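Local coordinates for protein vinylacetyl-CoA Delta-isomerase (Nitrosopumilus maritimus SCM1, PDB 6VJR) that probably dehydrates 4-hydroxybutyryl-CoA and isomerises vinylacetyl-CoA in an oxygen-tolerant fashion, using bound FAD and a [4Fe-4S] cluster, at residues 130-135 with 195-200; 215-220 with 257-262. One frame throughout, in Å; residues are numbered along the deposited sequence. Where two conformers were deposited one is given.

Contact 1 of 2, residues 130-135 with 195-200; sequences LEFVKM and WIILMP
Phe132 drives the edge of its ring at one face of the Trp195 indole, with CE1 of Phe132 4.0 Å from CD2 of Trp195 and equally near the adjoining CE3. The two planes stand at 85°, a T-shaped pair, the centroids of the Phe132 ring and the Trp195 five-membered ring 5.5 Å apart, with CE1 set toward the rim. With CG anti to the backbone N (chi1 176°), the Phe132 ring reaches on to the strand even though its CB does not point there. Its other flank meets Ile197, where CE2 of Phe132 lies 4.0 Å from CD1 of Ile197. This is helix-on-sheet packing: residues 130-135 of helix 125-139 run roughly antiparallel to strand 195-198, the segment axes 12.3 Å apart at closest. The inner part is buried and well packed, with Phe132 between Trp195 and Ile197, and Ile197 resting on Met107 and Leu110 of helix 101-121. Toward the outside, Met135 and Trp195 are partly exposed. CE of Met135 comes 3.5 Å from CZ2 of Trp195, obliquely and near the rim, on the same side of the indole as Phe132. SD of Met135 makes an oblique Met-aromatic contact, 5.2 Å from the six-membered ring centroid of Trp195; Met135 was modelled in two conformers, so both approaches are less certain. Were Trp195 replaced by alanine, the Phe132 edge would probably lose its aromatic face and the Met135 methyl its indole neighbour.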
# COMPACT_ATOMS: atom_id res chain seq x y z
N LEU A 130 -25.48 -4.69 38.40
CA LEU A 130 -26.70 -3.97 38.05
C LEU A 130 -26.99 -2.83 39.04
O LEU A 130 -27.47 -1.75 38.62
CB LEU A 130 -27.89 -4.92 37.95
CG LEU A 130 -27.86 -5.90 36.77
CD1 LEU A 130 -29.04 -6.82 36.83
CD2 LEU A 130 -27.80 -5.13 35.44
N GLU A 131 -26.74 -3.05 40.34
CA GLU A 131 -26.94 -1.97 41.30
C GLU A 131 -25.98 -0.82 40.99
O GLU A 131 -26.34 0.34 41.14
CB GLU A 131 -26.81 -2.43 42.74
CG GLU A 131 -27.88 -3.43 43.14
CD GLU A 131 -29.24 -2.82 43.34
OE1 GLU A 131 -30.14 -3.65 43.46
OE2 GLU A 131 -29.44 -1.58 43.42
N PHE A 132 -24.77 -1.15 40.53
CA PHE A 132 -23.83 -0.11 40.15
C PHE A 132 -24.34 0.66 38.93
O PHE A 132 -24.29 1.89 38.90
CB PHE A 132 -22.45 -0.74 39.92
CG PHE A 132 -21.43 0.28 39.42
CD1 PHE A 132 -20.80 1.11 40.33
CD2 PHE A 132 -21.10 0.40 38.08
CE1 PHE A 132 -19.85 2.02 39.92
CE2 PHE A 132 -20.18 1.36 37.67
CZ PHE A 132 -19.56 2.17 38.59
N VAL A 133 -24.84 -0.05 37.93
CA VAL A 133 -25.38 0.58 36.74
C VAL A 133 -26.52 1.51 37.13
O VAL A 133 -26.60 2.62 36.63
CB VAL A 133 -25.82 -0.45 35.69
CG1 VAL A 133 -26.57 0.25 34.55
CG2 VAL A 133 -24.57 -1.20 35.17
N LYS A 134 -27.42 1.04 37.99
CA LYS A 134 -28.53 1.88 38.42
C LYS A 134 -28.02 3.19 39.02
O LYS A 134 -28.49 4.27 38.67
CB LYS A 134 -29.39 1.10 39.40
CG LYS A 134 -30.38 1.98 40.11
CD LYS A 134 -31.33 1.20 41.00
CE LYS A 134 -32.32 2.07 41.69
NZ LYS A 134 -33.22 1.22 42.44
N MET A 135 -27.04 3.09 39.94
CA MET A 135 -26.46 4.27 40.55
C MET A 135 -25.93 5.23 39.48
O MET A 135 -26.32 6.39 39.44
CB MET A 135 -25.35 3.89 41.53
CG MET A 135 -24.66 5.07 42.20
SD MET A 135 -23.31 4.58 43.29
CE MET A 135 -22.01 4.09 42.15
N TRP A 195 -16.09 7.55 38.57
CA TRP A 195 -15.75 6.19 38.96
C TRP A 195 -14.82 5.60 37.91
O TRP A 195 -14.93 5.96 36.74
CB TRP A 195 -16.98 5.30 39.06
CG TRP A 195 -17.89 5.69 40.19
CD1 TRP A 195 -18.83 6.67 40.22
CD2 TRP A 195 -17.88 5.09 41.49
NE1 TRP A 195 -19.43 6.71 41.46
CE2 TRP A 195 -18.87 5.76 42.25
CE3 TRP A 195 -17.18 4.03 42.07
CZ2 TRP A 195 -19.12 5.42 43.57
CZ3 TRP A 195 -17.42 3.71 43.37
CH2 TRP A 195 -18.38 4.39 44.11
N ILE A 196 -13.99 4.66 38.34
CA ILE A 196 -13.07 3.92 37.48
C ILE A 196 -13.26 2.43 37.76
O ILE A 196 -13.30 2.03 38.95
CB ILE A 196 -11.64 4.37 37.76
CG1 ILE A 196 -11.47 5.87 37.38
CG2 ILE A 196 -10.67 3.49 37.00
CD1 ILE A 196 -10.28 6.55 38.00
N ILE A 197 -13.47 1.64 36.70
CA ILE A 197 -13.61 0.20 36.83
C ILE A 197 -12.28 -0.47 36.46
O ILE A 197 -11.83 -0.40 35.32
CB ILE A 197 -14.75 -0.35 35.96
CG1 ILE A 197 -16.10 0.33 36.25
CG2 ILE A 197 -14.86 -1.85 36.21
CD1 ILE A 197 -17.22 -0.08 35.35
N LEU A 198 -11.67 -1.13 37.45
CA LEU A 198 -10.44 -1.87 37.25
C LEU A 198 -10.80 -3.24 36.68
O LEU A 198 -11.70 -3.90 37.20
CB LEU A 198 -9.74 -2.07 38.60
CG LEU A 198 -9.43 -0.80 39.39
CD1 LEU A 198 -8.88 -1.16 40.74
CD2 LEU A 198 -8.50 0.11 38.61
N MET A 199 -10.02 -3.71 35.69
CA MET A 199 -10.29 -4.98 35.04
C MET A 199 -8.98 -5.63 34.63
O MET A 199 -8.07 -4.93 34.25
CB MET A 199 -11.11 -4.80 33.74
CG MET A 199 -12.49 -4.16 33.91
SD MET A 199 -13.29 -3.73 32.34
CE MET A 199 -12.38 -2.23 31.95
N PRO A 200 -8.87 -6.97 34.69
CA PRO A 200 -7.67 -7.66 34.23
C PRO A 200 -7.47 -7.47 32.73
O PRO A 200 -8.44 -7.30 31.99
CB PRO A 200 -7.87 -9.10 34.64
CG PRO A 200 -9.37 -9.19 34.83
CD PRO A 200 -9.92 -7.87 35.16

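Contact 2 of 2, residues 215-220 with 257-262; sequences GAIPAD and IILDRV
Ile217 turns CG1 into the position between its backbone N and carbonyl carbon (chi1 63°), leaving its two branches to reach different partners: CD1 goes to Leu259 and CG2 to Val262. Val262 answers with CG1 set anti to its own backbone N (chi1 176°). The methyl contacts are matched in length, 4.1 Å from CD1 of Ile217 to CD2 of Leu259 and 4.1 Å from CG2 of Ile217 to CG1 of Val262. The Ile217 and Val262 side chains meet at about a right angle, while Leu259 comes in obliquely, its end nearer than its CB direction suggests. All three residues are buried, and Val224 of strand 224-228 touches both Ile217 and Val262. The contact joins two beta sheets face to face: strand 213-218 belongs to the four-stranded sheet, strands 254-259 and 262-265 to the larger mixed one, consistent with the central beta domain of acyl-CoA dehydrogenase-like flavoproteins. Between Leu259 and Val262 the chain turns a corner through a G1 beta bulge, Arg261 and Val262 both facing Val180, with Arg261 in a left-handed backbone conformation. That corner is exposed and touches a crystal neighbour. There Arg261 forms a side-on salt bridge to Asp260, with NE 2.9 Å from OD1 of Asp260 and NH1 3.0 Å from OD2 of Asp260; both hydrogen bonds are tilted from the carboxylate plane, and the NE bond is well bent, at 140°.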
# COMPACT_ATOMS: atom_id res chain seq x y z
N GLY A 215 -13.18 -4.36 39.97
CA GLY A 215 -13.85 -3.55 40.97
C GLY A 215 -13.93 -2.09 40.57
O GLY A 215 -13.06 -1.60 39.86
N ALA A 216 -15.00 -1.43 41.03
CA ALA A 216 -15.21 -0.02 40.76
C ALA A 216 -14.74 0.78 41.97
O ALA A 216 -15.11 0.50 43.11
CB ALA A 216 -16.65 0.20 40.52
N ILE A 217 -13.99 1.84 41.68
CA ILE A 217 -13.50 2.73 42.71
C ILE A 217 -13.91 4.15 42.35
O ILE A 217 -13.90 4.53 41.17
CB ILE A 217 -11.98 2.62 42.91
CG1 ILE A 217 -11.19 3.01 41.70
CG2 ILE A 217 -11.60 1.22 43.36
CD1 ILE A 217 -9.70 3.11 41.95
N PRO A 218 -14.25 4.99 43.35
CA PRO A 218 -14.44 6.41 43.08
C PRO A 218 -13.10 7.03 42.69
O PRO A 218 -12.05 6.63 43.21
CB PRO A 218 -15.09 6.92 44.35
CG PRO A 218 -14.42 6.05 45.39
CD PRO A 218 -14.36 4.67 44.78
N ALA A 219 -13.14 8.06 41.84
CA ALA A 219 -11.90 8.67 41.40
C ALA A 219 -11.13 9.26 42.57
O ALA A 219 -9.92 9.39 42.48
CB ALA A 219 -12.17 9.76 40.39
N ASP A 220 -11.82 9.63 43.66
CA ASP A 220 -11.18 10.19 44.86
C ASP A 220 -10.84 9.15 45.93
O ASP A 220 -10.60 9.54 47.06
CB ASP A 220 -12.02 11.30 45.47
CG ASP A 220 -13.37 10.92 46.03
OD1 ASP A 220 -13.74 9.73 45.89
OD2 ASP A 220 -14.03 11.82 46.66
N ILE A 257 -2.35 5.47 36.76
CA ILE A 257 -3.05 5.36 38.02
C ILE A 257 -2.30 4.36 38.90
O ILE A 257 -2.15 3.17 38.55
CB ILE A 257 -4.49 4.88 37.83
CG1 ILE A 257 -5.26 5.66 36.77
CG2 ILE A 257 -5.20 4.91 39.18
CD1 ILE A 257 -6.67 5.15 36.58
N ILE A 258 -1.75 4.86 39.99
CA ILE A 258 -1.09 4.01 40.96
C ILE A 258 -2.08 3.65 42.06
O ILE A 258 -2.81 4.51 42.53
CB ILE A 258 0.16 4.67 41.56
CG1 ILE A 258 1.05 5.34 40.49
CG2 ILE A 258 0.90 3.63 42.42
CD1 ILE A 258 1.65 4.38 39.50
N LEU A 259 -2.10 2.36 42.44
CA LEU A 259 -2.96 1.86 43.51
C LEU A 259 -2.12 1.28 44.64
O LEU A 259 -1.32 0.35 44.41
CB LEU A 259 -3.84 0.76 42.92
CG LEU A 259 -4.59 1.12 41.63
CD1 LEU A 259 -5.07 -0.10 40.87
CD2 LEU A 259 -5.74 2.02 41.93
N ASP A 260 -2.26 1.84 45.84
CA ASP A 260 -1.58 1.37 47.05
C ASP A 260 -2.63 0.96 48.08
O ASP A 260 -3.17 1.77 48.83
CB ASP A 260 -0.64 2.42 47.61
CG ASP A 260 0.16 1.96 48.81
OD1 ASP A 260 0.16 0.75 49.08
OD2 ASP A 260 0.74 2.83 49.48
N ARG A 261 -2.92 -0.34 48.07
CA ARG A 261 -3.80 -0.94 49.07
C ARG A 261 -5.13 -0.19 49.08
O ARG A 261 -5.67 0.15 50.16
CB ARG A 261 -3.17 -1.01 50.46
CG ARG A 261 -1.94 -1.90 50.55
CD ARG A 261 -1.18 -1.67 51.84
NE ARG A 261 -0.59 -0.32 51.69
CZ ARG A 261 0.17 0.36 52.54
NH1 ARG A 261 0.51 1.60 52.22
NH2 ARG A 261 0.55 -0.16 53.70
N VAL A 262 -5.67 0.01 47.87
CA VAL A 262 -6.94 0.66 47.71
C VAL A 262 -8.05 -0.31 48.10
O VAL A 262 -8.09 -1.44 47.64
CB VAL A 262 -7.08 1.16 46.26
CG1 VAL A 262 -8.44 1.79 45.98
CG2 VAL A 262 -6.03 2.16 45.90

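From the N terminus, helix 125-139 comes first, and contact 1 closes when strand 195-198 returns to it after 59 intervening residues that include strands 143-146, 169-173 and 177-188. Contact 2 opens only afterwards, at strand 213-218, and closes 36 residues later, so the two loops are in series and neither nest nor cross. Strands 195-198 and 213-218 are antiparallel neighbours in one sheet, joined by probable backbone bonds such as Ile217 N to Ile196 O at 2.8 Å. Contact 1 covers one face of that sheet with the helix; contact 2 puts the larger mixed sheet on the other, where Ile196 also touches Ile257.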